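Local structure of MccF (Escherichia coli, 4IIY) at residues I142-T147 and H340-L345; G173-L178 and N216-P221; D208-W213 and D271-I276. The protein confers self-immunity to microcin C7 and is probably a serine hydrolase of the S66 peptidase family, related to LD-carboxypeptidases. The protein carries 1 engineered substitution. One frame throughout, in Å; residues are numbered along the deposited sequence.

Interaction 1: I142-T147 and H340-L345; sequences IGYADT and HPMLTL. Engineered in segment 142-147: Ala145 (natural residue Ser). With 1EI (5'-O-(L-alpha-glutamylsulfamoyl)inosine), chain K.
Ile142, near the end of strand 140-143, reaches Thr344 with its far end: CD1 lies 4.0 Å from Thr344 CG2, the two side chains crossing at about a right angle. Both also pack on Phe163 of the neighbouring strand 162-164. After Gly143 the chain leaves the sheet, and Tyr144 makes the main apolar contact. Its CG sits between the backbone N and the carbonyl carbon (chi1 73°), which swings the ring out toward the loop 340-345. Met342 answers with a fully extended chain, placing SD over one face of the ring, 4.3 Å from the Tyr144 centroid and 21° off the normal, displaced toward the rim. This is a Met-aromatic contact. The terminal methyl continues back to the root of the ring, Met342 CE lying 3.6 Å from Tyr144 CB. His338, predicted to belong to the charge relay, meets the same ring edge-to-face, and Tyr144 OH comes within 3.7 Å of C5' of the bound glutamylsulfamoyl inosine.

Ala145, engineered in place of the natural serine, stands at the predicted nucleophile position, with CB 3.2 Å from the ligand's O. The next residue, Asp146, gives its backbone N-H to that same carbonyl oxygen (N to O 3.0 Å, 154° at the hydrogen), and Thr147 N closes the turn on Tyr144 O at 3.0 Å. A peptide N-H aimed at the acyl oxygen beside the nucleophile position is consistent with an oxyanion-hole donor, while the tyrosine next to it has the Met342 sulfur over one face and the ligand's C5' near its hydroxyl.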
loop_
_atom_site.group_PDB
_atom_site.type_symbol
_atom_site.label_atom_id
_atom_site.label_comp_id
_atom_site.label_asym_id
_atom_site.label_seq_id
_atom_site.Cartn_x
_atom_site.Cartn_y
_atom_site.Cartn_z
ATOM N N ILE B 142 20.068 10.203 5.039
ATOM C CA ILE B 142 19.565 9.425 6.165
ATOM C C ILE B 142 18.138 9.811 6.557
ATOM O O ILE B 142 17.754 10.988 6.537
ATOM C CB ILE B 142 20.542 9.518 7.373
ATOM C CG1 ILE B 142 20.183 8.515 8.478
ATOM C CG2 ILE B 142 20.624 10.953 7.906
ATOM C CD1 ILE B 142 21.324 8.293 9.456
ATOM N N GLY B 143 17.352 8.789 6.878
ATOM C CA GLY B 143 15.995 8.947 7.377
ATOM C C GLY B 143 15.350 7.577 7.418
ATOM O O GLY B 143 16.035 6.560 7.296
ATOM N N TYR B 144 14.036 7.533 7.586
ATOM C CA TYR B 144 13.349 6.246 7.662
ATOM C C TYR B 144 11.883 6.399 7.282
ATOM O O TYR B 144 11.462 7.468 6.830
ATOM C CB TYR B 144 13.563 5.576 9.040
ATOM C CG TYR B 144 12.824 6.190 10.214
ATOM C CD1 TYR B 144 11.691 5.577 10.728
ATOM C CD2 TYR B 144 13.276 7.357 10.832
ATOM C CE1 TYR B 144 11.012 6.114 11.813
ATOM C CE2 TYR B 144 12.611 7.888 11.919
ATOM C CZ TYR B 144 11.479 7.271 12.394
ATOM O OH TYR B 144 10.835 7.847 13.469
ATOM N N ALA B 145 11.109 5.335 7.438
ATOM C CA ALA B 145 9.665 5.419 7.268
ATOM C C ALA B 145 9.350 5.791 5.821
ATOM O O ALA B 145 9.896 5.181 4.904
ATOM C CB ALA B 145 9.064 6.403 8.258
ATOM N N ASP B 146 8.479 6.766 5.588
ATOM C CA ASP B 146 8.166 7.155 4.210
ATOM C C ASP B 146 9.395 7.510 3.378
ATOM O O ASP B 146 9.399 7.366 2.140
ATOM C CB ASP B 146 7.206 8.345 4.192
ATOM C CG ASP B 146 6.856 8.762 2.787
ATOM O OD1 ASP B 146 6.113 8.014 2.127
ATOM O OD2 ASP B 146 7.357 9.814 2.333
ATOM N N THR B 147 10.432 8.009 4.040
ATOM C CA THR B 147 11.636 8.418 3.322
ATOM C C THR B 147 12.363 7.241 2.659
ATOM O O THR B 147 13.241 7.439 1.815
ATOM C CB THR B 147 12.555 9.216 4.252
ATOM O OG1 THR B 147 11.745 10.083 5.056
ATOM C CG2 THR B 147 13.532 10.063 3.447
ATOM N N HIS B 340 11.879 3.248 19.731
ATOM C CA HIS B 340 13.029 3.937 20.327
ATOM C C HIS B 340 13.742 2.999 21.290
ATOM O O HIS B 340 13.091 2.282 22.054
ATOM C CB HIS B 340 12.582 5.189 21.092
ATOM C CG HIS B 340 12.009 6.249 20.209
ATOM N ND1 HIS B 340 12.787 7.189 19.566
ATOM C CD2 HIS B 340 10.730 6.499 19.837
ATOM C CE1 HIS B 340 12.009 7.976 18.845
ATOM N NE2 HIS B 340 10.759 7.579 18.991
ATOM N N PRO B 341 15.078 2.999 21.281
ATOM C CA PRO B 341 15.969 3.786 20.420
ATOM C C PRO B 341 16.118 3.142 19.044
ATOM O O PRO B 341 15.684 2.011 18.821
ATOM C CB PRO B 341 17.295 3.731 21.178
ATOM C CG PRO B 341 17.282 2.367 21.801
ATOM C CD PRO B 341 15.833 2.104 22.177
ATOM N N MET B 342 16.732 3.879 18.131
ATOM C CA MET B 342 16.885 3.433 16.760
ATOM C C MET B 342 18.362 3.378 16.383
ATOM O O MET B 342 19.095 4.340 16.609
ATOM C CB MET B 342 16.161 4.408 15.836
ATOM C CG MET B 342 16.116 3.945 14.403
ATOM S SD MET B 342 15.633 5.268 13.275
ATOM C CE MET B 342 15.387 4.229 11.834
ATOM N N LEU B 343 18.786 2.253 15.820
ATOM C CA LEU B 343 20.141 2.098 15.305
ATOM C C LEU B 343 20.202 2.613 13.864
ATOM O O LEU B 343 19.176 2.703 13.186
ATOM C CB LEU B 343 20.540 0.622 15.337
ATOM C CG LEU B 343 20.418 -0.043 16.716
ATOM C CD1 LEU B 343 20.606 -1.551 16.618
ATOM C CD2 LEU B 343 21.410 0.556 17.704
ATOM N N THR B 344 21.401 2.945 13.403
ATOM C CA THR B 344 21.640 3.409 12.038
ATOM C C THR B 344 22.166 2.246 11.189
ATOM O O THR B 344 23.115 1.559 11.604
ATOM C CB THR B 344 22.636 4.583 12.042
ATOM O OG1 THR B 344 22.016 5.726 12.642
ATOM C CG2 THR B 344 23.059 4.943 10.629
ATOM N N LEU B 345 21.569 2.033 10.012
ATOM C CA LEU B 345 21.885 0.888 9.154
ATOM C C LEU B 345 22.159 1.320 7.711
ATOM O O LEU B 345 21.282 1.879 7.048
ATOM C CB LEU B 345 20.697 -0.075 9.147
ATOM C CG LEU B 345 20.821 -1.327 8.282
ATOM C CD1 LEU B 345 21.829 -2.293 8.876
ATOM C CD2 LEU B 345 19.463 -2.004 8.127
HETATM O O6 1EI K . 1.167 13.099 17.222
HETATM C C6 1EI K . 1.989 12.171 17.390
HETATM N N1 1EI K . 2.088 11.526 18.570
HETATM C C2 1EI K . 2.969 10.530 18.766
HETATM N N3 1EI K . 3.818 10.101 17.817
HETATM C C5 1EI K . 2.886 11.757 16.296
HETATM C C4 1EI K . 3.815 10.670 16.593
HETATM N N7 1EI K . 3.115 12.125 15.019
HETATM C C8 1EI K . 4.105 11.337 14.536
HETATM N N9 1EI K . 4.512 10.475 15.480
HETATM C "C1'" 1EI K . 5.560 9.451 15.335
HETATM O "O4'" 1EI K . 6.576 9.856 14.428
HETATM C "C2'" 1EI K . 4.938 8.210 14.732
HETATM O "O2'" 1EI K . 4.481 7.339 15.767
HETATM C "C3'" 1EI K . 6.074 7.603 13.940
HETATM O "O3'" 1EI K . 6.628 6.508 14.666
HETATM C "C4'" 1EI K . 7.131 8.687 13.830
HETATM C "C5'" 1EI K . 7.526 8.952 12.383
HETATM O "O5'" 1EI K . 6.408 9.431 11.629
HETATM S SBF 1EI K . 6.491 9.393 10.097
HETATM O OAE 1EI K . 5.714 10.492 9.567
HETATM O OAF 1EI K . 7.886 9.504 9.765
HETATM N NAQ 1EI K . 5.937 8.013 9.666
HETATM C C 1EI K . 5.943 7.493 8.421
HETATM O O 1EI K . 6.398 8.000 7.402
HETATM C CA 1EI K . 5.359 6.116 8.282
HETATM N N 1EI K . 4.778 5.673 9.538
HETATM C CB 1EI K . 4.331 6.103 7.155
HETATM C CG 1EI K . 4.382 4.790 6.380
HETATM C CD 1EI K . 3.627 3.707 7.118
HETATM O OE1 1EI K . 3.388 3.858 8.333
HETATM O OE2 1EI K . 3.271 2.703 6.477
#

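Interaction 2: G173-L178 and N216-P221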
loop_
_atom_site.group_PDB
_atom_site.type_symbol
_atom_site.label_atom_id
_atom_site.label_comp_id
_atom_site.label_asym_id
_atom_site.label_seq_id
_atom_site.Cartn_x
_atom_site.Cartn_y
_atom_site.Cartn_z
ATOM N N GLY B 173 14.343 14.486 18.510
ATOM C CA GLY B 173 13.459 15.197 19.415
ATOM C C GLY B 173 12.882 14.322 20.522
ATOM O O GLY B 173 12.145 14.802 21.382
ATOM N N GLU B 174 13.209 13.032 20.500
ATOM C CA GLU B 174 12.844 12.114 21.575
ATOM C C GLU B 174 13.477 12.564 22.896
ATOM O O GLU B 174 14.650 12.954 22.935
ATOM C CB GLU B 174 13.306 10.698 21.203
ATOM C CG GLU B 174 13.122 9.613 22.271
ATOM C CD GLU B 174 11.667 9.250 22.553
ATOM O OE1 GLU B 174 10.749 9.832 21.933
ATOM O OE2 GLU B 174 11.444 8.353 23.397
ATOM N N HIS B 175 12.706 12.512 23.982
ATOM C CA HIS B 175 13.256 12.836 25.300
ATOM C C HIS B 175 14.282 11.789 25.742
ATOM O O HIS B 175 14.200 10.624 25.351
ATOM C CB HIS B 175 12.142 12.925 26.349
ATOM C CG HIS B 175 11.276 14.142 26.225
ATOM N ND1 HIS B 175 11.538 15.311 26.905
ATOM C CD2 HIS B 175 10.141 14.362 25.520
ATOM C CE1 HIS B 175 10.610 16.205 26.611
ATOM N NE2 HIS B 175 9.745 15.651 25.779
ATOM N N PRO B 176 15.254 12.192 26.574
ATOM C CA PRO B 176 16.079 11.195 27.267
ATOM C C PRO B 176 15.155 10.249 28.017
ATOM O O PRO B 176 14.061 10.661 28.394
ATOM C CB PRO B 176 16.893 12.041 28.248
ATOM C CG PRO B 176 16.980 13.379 27.595
ATOM C CD PRO B 176 15.656 13.571 26.903
ATOM N N PRO B 177 15.581 9.001 28.255
ATOM C CA PRO B 177 16.937 8.488 28.031
ATOM C C PRO B 177 17.183 7.914 26.639
ATOM O O PRO B 177 18.334 7.755 26.238
ATOM C CB PRO B 177 17.040 7.361 29.063
ATOM C CG PRO B 177 15.647 6.850 29.171
ATOM C CD PRO B 177 14.749 8.052 29.018
ATOM N N LEU B 178 16.127 7.613 25.903
ATOM C CA LEU B 178 16.295 6.811 24.698
ATOM C C LEU B 178 17.044 7.536 23.583
ATOM O O LEU B 178 17.736 6.900 22.788
ATOM C CB LEU B 178 14.951 6.251 24.222
ATOM C CG LEU B 178 14.240 5.399 25.281
ATOM C CD1 LEU B 178 12.919 4.844 24.746
ATOM C CD2 LEU B 178 15.141 4.273 25.760
ATOM N N ASN B 216 7.109 20.524 26.027
ATOM C CA ASN B 216 8.376 20.780 26.679
ATOM C C ASN B 216 8.787 19.664 27.635
ATOM O O ASN B 216 9.962 19.318 27.720
ATOM C CB ASN B 216 8.334 22.114 27.424
ATOM C CG ASN B 216 9.603 22.371 28.190
ATOM O OD1 ASN B 216 9.639 22.251 29.414
ATOM N ND2 ASN B 216 10.672 22.673 27.469
ATOM N N LYS B 217 7.813 19.136 28.365
ATOM C CA LYS B 217 8.074 18.116 29.372
ATOM C C LYS B 217 7.331 16.834 29.054
ATOM O O LYS B 217 6.289 16.858 28.411
ATOM C CB LYS B 217 7.619 18.606 30.743
ATOM C CG LYS B 217 8.257 19.903 31.183
ATOM C CD LYS B 217 7.622 20.382 32.465
ATOM C CE LYS B 217 8.063 21.791 32.802
ATOM N NZ LYS B 217 9.484 21.884 33.237
ATOM N N ILE B 218 7.872 15.709 29.518
ATOM C CA ILE B 218 7.144 14.451 29.410
ATOM C C ILE B 218 5.880 14.495 30.260
ATOM O O ILE B 218 5.832 15.181 31.284
ATOM C CB ILE B 218 8.006 13.243 29.833
ATOM C CG1 ILE B 218 8.383 13.333 31.314
ATOM C CG2 ILE B 218 9.235 13.135 28.951
ATOM C CD1 ILE B 218 9.114 12.114 31.826
ATOM N N LEU B 219 4.851 13.787 29.823
ATOM C CA LEU B 219 3.694 13.527 30.674
ATOM C C LEU B 219 4.090 12.606 31.832
ATOM O O LEU B 219 3.770 12.855 33.003
ATOM C CB LEU B 219 2.583 12.870 29.861
ATOM C CG LEU B 219 1.346 12.435 30.651
ATOM C CD1 LEU B 219 0.651 13.648 31.258
ATOM C CD2 LEU B 219 0.389 11.650 29.770
ATOM N N ARG B 220 4.783 11.531 31.477
ATOM C CA ARG B 220 5.237 10.513 32.416
ATOM C C ARG B 220 6.211 9.649 31.627
ATOM O O ARG B 220 6.175 9.651 30.395
ATOM C CB ARG B 220 4.055 9.707 32.994
ATOM C CG ARG B 220 3.078 9.129 31.973
ATOM C CD ARG B 220 3.487 7.743 31.534
ATOM N NE ARG B 220 2.528 7.172 30.608
ATOM C CZ ARG B 220 2.743 6.050 29.934
ATOM N NH1 ARG B 220 1.831 5.594 29.093
ATOM N NH2 ARG B 220 3.886 5.397 30.103
ATOM N N PRO B 221 7.122 8.947 32.312
ATOM C CA PRO B 221 8.089 8.125 31.571
ATOM C C PRO B 221 7.430 7.016 30.749
ATOM O O PRO B 221 6.443 6.416 31.170
ATOM C CB PRO B 221 8.960 7.528 32.678
ATOM C CG PRO B 221 8.910 8.569 33.772
ATOM C CD PRO B 221 7.515 9.136 33.719
#
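His175 and Ile218 meet where two surface loops come together, and the imidazole carries the contact on behalf of the loop 173-178. Starting at its root, His175 CB lies 3.9 Å from Ile218 CG2, already within the range of loose packing. With chi1 at -72° the imidazole is carried beside its own backbone N and toward the loop 216-221. The next atom, His175 CG, makes the closest approach to the isoleucine, 3.6 Å from CG2. From there the ring divides, and His175 ND1 and CD2 are each 3.8 Å from that same Ile218 CG2. The methyl is 3.7 Å from the centroid and 16° off the normal, so it lies over one face in a CH-pi contact, offset a little toward the rim. In Ile218 it is the branch methyl that does the touching, while the longer CG1 arm (chi1 64°) takes the position between N and the carbonyl carbon.

At its outer end the ring turns to a different kind of partner. His175 NE2 is still 4.1 Å from Ile218 CG2, but His175 CE1 is 3.4 Å from Asn216 O, which lies at the ring edge and in its plane, so the polarised carbon rather than a ring nitrogen faces this carbonyl. The imidazole thus has an apolar partner over one face and a polar one at its edge.

The preceding Glu174 forms salt bridges with Lys222 and Arg62, and Asn212 takes the N-H of Leu219. The contact lies on the surface, joining the connection between helices 168-172 and 178-191 to the long excursion between strands 205-206 and 225-226.

Interaction 3: D208-W213 and D271-I276; sequences DESINW and DSRKSI. With 1EI (5'-O-(L-alpha-glutamylsulfamoyl)inosine), chain K; EDO (1,2-ethanediol), chain L.
Ser210 and Arg273 share a two-pronged contact in which one hydroxyl oxygen receives both terminal nitrogens of a guanidinium. Arg273 NH1 donates to Ser210 OG at 3.2 Å with 150° at the hydrogen, and NH2 adds a weak bond to the same OG at 3.3 Å. The oxygen sits at the guanidinium edge, close to its plane. Arg273 gets there through a chain bent at chi3 (97°), and Ser210 turns OG anti to its own backbone N (chi1 -166°) to meet it.

NH1 has a second task: it reaches O2' of the bound glutamylsulfamoyl inosine in a weak bond of 3.0 Å, also at the guanidinium edge. Serine hydroxyl and ribose hydroxyl are therefore linked through a single nitrogen. Ser210 is the centre of an inverse gamma turn in the loop between strands 205-206 and 225-226, while Arg273 follows strand 266-270 and precedes helix 276-288, whose N-cap is Ser275. Loops from separate parts of the chain thus meet over the nucleoside end of the ligand pocket.

Trp213 touches the ligand rather than the other segment. One face of its indole lies against the hypoxanthine, with the base atom C5 3.4 Å above the ring plane and over its centre. At the far end of the ligand, Lys274 NZ bonds to the glutamyl OE2 at 2.9 Å.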
loop_
_atom_site.group_PDB
_atom_site.type_symbol
_atom_site.label_atom_id
_atom_site.label_comp_id
_atom_site.label_asym_id
_atom_site.label_seq_id
_atom_site.Cartn_x
_atom_site.Cartn_y
_atom_site.Cartn_z
ATOM N N ASP B 208 7.752 1.733 22.465
ATOM C CA ASP B 208 6.995 2.180 21.309
ATOM C C ASP B 208 5.793 3.037 21.686
ATOM O O ASP B 208 4.969 3.334 20.829
ATOM C CB ASP B 208 6.544 0.996 20.438
ATOM C CG ASP B 208 5.583 0.060 21.154
ATOM O OD1 ASP B 208 5.401 0.203 22.389
ATOM O OD2 ASP B 208 5.024 -0.848 20.484
ATOM N N GLU B 209 5.693 3.468 22.943
ATOM C CA GLU B 209 4.503 4.207 23.352
ATOM C C GLU B 209 4.340 5.543 22.640
ATOM O O GLU B 209 5.314 6.274 22.433
ATOM C CB GLU B 209 4.505 4.436 24.859
ATOM C CG GLU B 209 4.293 3.176 25.669
ATOM C CD GLU B 209 3.837 3.500 27.060
ATOM O OE1 GLU B 209 2.614 3.472 27.305
ATOM O OE2 GLU B 209 4.701 3.826 27.887
ATOM N N SER B 210 3.097 5.859 22.303
ATOM C CA SER B 210 2.753 7.111 21.646
ATOM C C SER B 210 2.382 8.166 22.679
ATOM O O SER B 210 1.217 8.554 22.791
ATOM C CB SER B 210 1.583 6.898 20.681
ATOM O OG SER B 210 1.430 7.994 19.792
ATOM N N ILE B 211 3.378 8.590 23.447
ATOM C CA ILE B 211 3.247 9.684 24.403
ATOM C C ILE B 211 4.489 10.549 24.300
ATOM O O ILE B 211 5.445 10.206 23.598
ATOM C CB ILE B 211 3.109 9.181 25.861
ATOM C CG1 ILE B 211 4.378 8.451 26.308
ATOM C CG2 ILE B 211 1.860 8.298 26.024
ATOM C CD1 ILE B 211 4.426 8.179 27.811
ATOM N N ASN B 212 4.470 11.670 25.008
ATOM C CA ASN B 212 5.620 12.562 25.087
ATOM C C ASN B 212 6.094 13.055 23.714
ATOM O O ASN B 212 7.292 13.114 23.445
ATOM C CB ASN B 212 6.774 11.884 25.834
ATOM C CG ASN B 212 6.377 11.384 27.211
ATOM O OD1 ASN B 212 5.386 11.841 27.792
ATOM N ND2 ASN B 212 7.156 10.447 27.745
ATOM N N TRP B 213 5.144 13.410 22.864
ATOM C CA TRP B 213 5.468 13.756 21.487
ATOM C C TRP B 213 5.981 15.198 21.297
ATOM O O TRP B 213 7.134 15.399 20.890
ATOM C CB TRP B 213 4.281 13.437 20.567
ATOM C CG TRP B 213 4.505 13.853 19.138
ATOM C CD1 TRP B 213 3.835 14.828 18.468
ATOM C CD2 TRP B 213 5.477 13.321 18.211
ATOM N NE1 TRP B 213 4.322 14.946 17.190
ATOM C CE2 TRP B 213 5.333 14.039 17.006
ATOM C CE3 TRP B 213 6.447 12.314 18.285
ATOM C CZ2 TRP B 213 6.119 13.778 15.878
ATOM C CZ3 TRP B 213 7.230 12.059 17.167
ATOM C CH2 TRP B 213 7.058 12.786 15.981
ATOM N N ASP B 271 7.589 -2.115 9.703
ATOM C CA ASP B 271 6.367 -1.332 9.550
ATOM C C ASP B 271 5.962 -0.745 10.902
ATOM O O ASP B 271 6.496 -1.127 11.938
ATOM C CB ASP B 271 5.215 -2.153 8.941
ATOM C CG ASP B 271 5.311 -2.285 7.427
ATOM O OD1 ASP B 271 5.293 -1.234 6.753
ATOM O OD2 ASP B 271 5.385 -3.427 6.916
ATOM N N SER B 272 5.002 0.175 10.866
ATOM C CA SER B 272 4.565 0.925 12.034
ATOM C C SER B 272 3.051 1.045 12.113
ATOM O O SER B 272 2.398 1.399 11.138
ATOM C CB SER B 272 5.168 2.335 11.987
ATOM O OG SER B 272 4.472 3.234 12.852
ATOM N N ARG B 273 2.512 0.758 13.296
ATOM C CA ARG B 273 1.111 1.006 13.624
ATOM C C ARG B 273 0.149 0.345 12.651
ATOM O O ARG B 273 -0.919 0.892 12.353
ATOM C CB ARG B 273 0.832 2.512 13.727
ATOM C CG ARG B 273 1.655 3.207 14.804
ATOM C CD ARG B 273 1.410 4.710 14.795
ATOM N NE ARG B 273 0.419 5.079 15.801
ATOM C CZ ARG B 273 0.630 5.943 16.790
ATOM N NH1 ARG B 273 1.801 6.561 16.912
ATOM N NH2 ARG B 273 -0.340 6.195 17.657
ATOM N N LYS B 274 0.509 -0.838 12.168
ATOM C CA LYS B 274 -0.379 -1.548 11.264
ATOM C C LYS B 274 -1.221 -2.593 11.961
ATOM O O LYS B 274 -0.844 -3.147 13.001
ATOM C CB LYS B 274 0.405 -2.245 10.149
ATOM C CG LYS B 274 1.262 -1.326 9.319
ATOM C CD LYS B 274 0.470 -0.163 8.744
ATOM C CE LYS B 274 1.342 0.670 7.820
ATOM N NZ LYS B 274 0.690 1.943 7.462
ATOM N N SER B 275 -2.367 -2.868 11.353
ATOM C CA SER B 275 -3.158 -4.026 11.719
ATOM C C SER B 275 -2.504 -5.298 11.190
ATOM O O SER B 275 -1.787 -5.290 10.175
ATOM C CB SER B 275 -4.552 -3.906 11.114
ATOM O OG SER B 275 -4.483 -4.046 9.706
ATOM N N ILE B 276 -2.762 -6.394 11.878
ATOM C CA ILE B 276 -2.351 -7.703 11.424
ATOM C C ILE B 276 -2.895 -7.971 10.015
ATOM O O ILE B 276 -2.220 -8.612 9.208
ATOM C CB ILE B 276 -2.766 -8.779 12.462
ATOM C CG1 ILE B 276 -2.291 -10.165 12.037
ATOM C CG2 ILE B 276 -4.274 -8.754 12.718
ATOM C CD1 ILE B 276 -2.294 -11.172 13.176
HETATM O O6 1EI K . 1.167 13.099 17.222
HETATM C C6 1EI K . 1.989 12.171 17.390
HETATM N N1 1EI K . 2.088 11.526 18.570
HETATM C C2 1EI K . 2.969 10.530 18.766
HETATM N N3 1EI K . 3.818 10.101 17.817
HETATM C C5 1EI K . 2.886 11.757 16.296
HETATM C C4 1EI K . 3.815 10.670 16.593
HETATM N N7 1EI K . 3.115 12.125 15.019
HETATM C C8 1EI K . 4.105 11.337 14.536
HETATM N N9 1EI K . 4.512 10.475 15.480
HETATM C "C1'" 1EI K . 5.560 9.451 15.335
HETATM O "O4'" 1EI K . 6.576 9.856 14.428
HETATM C "C2'" 1EI K . 4.938 8.210 14.732
HETATM O "O2'" 1EI K . 4.481 7.339 15.767
HETATM C "C3'" 1EI K . 6.074 7.603 13.940
HETATM O "O3'" 1EI K . 6.628 6.508 14.666
HETATM C "C4'" 1EI K . 7.131 8.687 13.830
HETATM C "C5'" 1EI K . 7.526 8.952 12.383
HETATM O "O5'" 1EI K . 6.408 9.431 11.629
HETATM S SBF 1EI K . 6.491 9.393 10.097
HETATM O OAE 1EI K . 5.714 10.492 9.567
HETATM O OAF 1EI K . 7.886 9.504 9.765
HETATM N NAQ 1EI K . 5.937 8.013 9.666
HETATM C C 1EI K . 5.943 7.493 8.421
HETATM O O 1EI K . 6.398 8.000 7.402
HETATM C CA 1EI K . 5.359 6.116 8.282
HETATM N N 1EI K . 4.778 5.673 9.538
HETATM C CB 1EI K . 4.331 6.103 7.155
HETATM C CG 1EI K . 4.382 4.790 6.380
HETATM C CD 1EI K . 3.627 3.707 7.118
HETATM O OE1 1EI K . 3.388 3.858 8.333
HETATM O OE2 1EI K . 3.271 2.703 6.477
HETATM C C1 EDO L . 8.078 -5.610 10.727
HETATM O O1 EDO L . 8.012 -4.437 11.557
HETATM C C2 EDO L . 6.998 -6.620 11.087
HETATM O O2 EDO L . 5.709 -6.094 10.739
#

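In the fold
Along the chain, interaction 1 closes the widest loop, from 142-147 to 340-345, and the other two lie nested inside it, their own segments alternating. Interaction 1 is near the centre of the chain, where strand 140-143 of the six-stranded sheet meets the loop that leads from strand 330-334 of the eight-stranded sheet to strand 345-347. Interactions 2 and 3 lie about 19 and 14 Å from it, centre to centre, and 16 Å from each other. Both use the excursion between strands 205-206 and 225-226, and the salt bridge Arg220 to Glu209 connects them directly. Interactions 1 and 3 both touch the ligand, at acyl group and C5' versus base, ribose and glutamyl carboxylate, so its pocket draws on both sheets and this excursion.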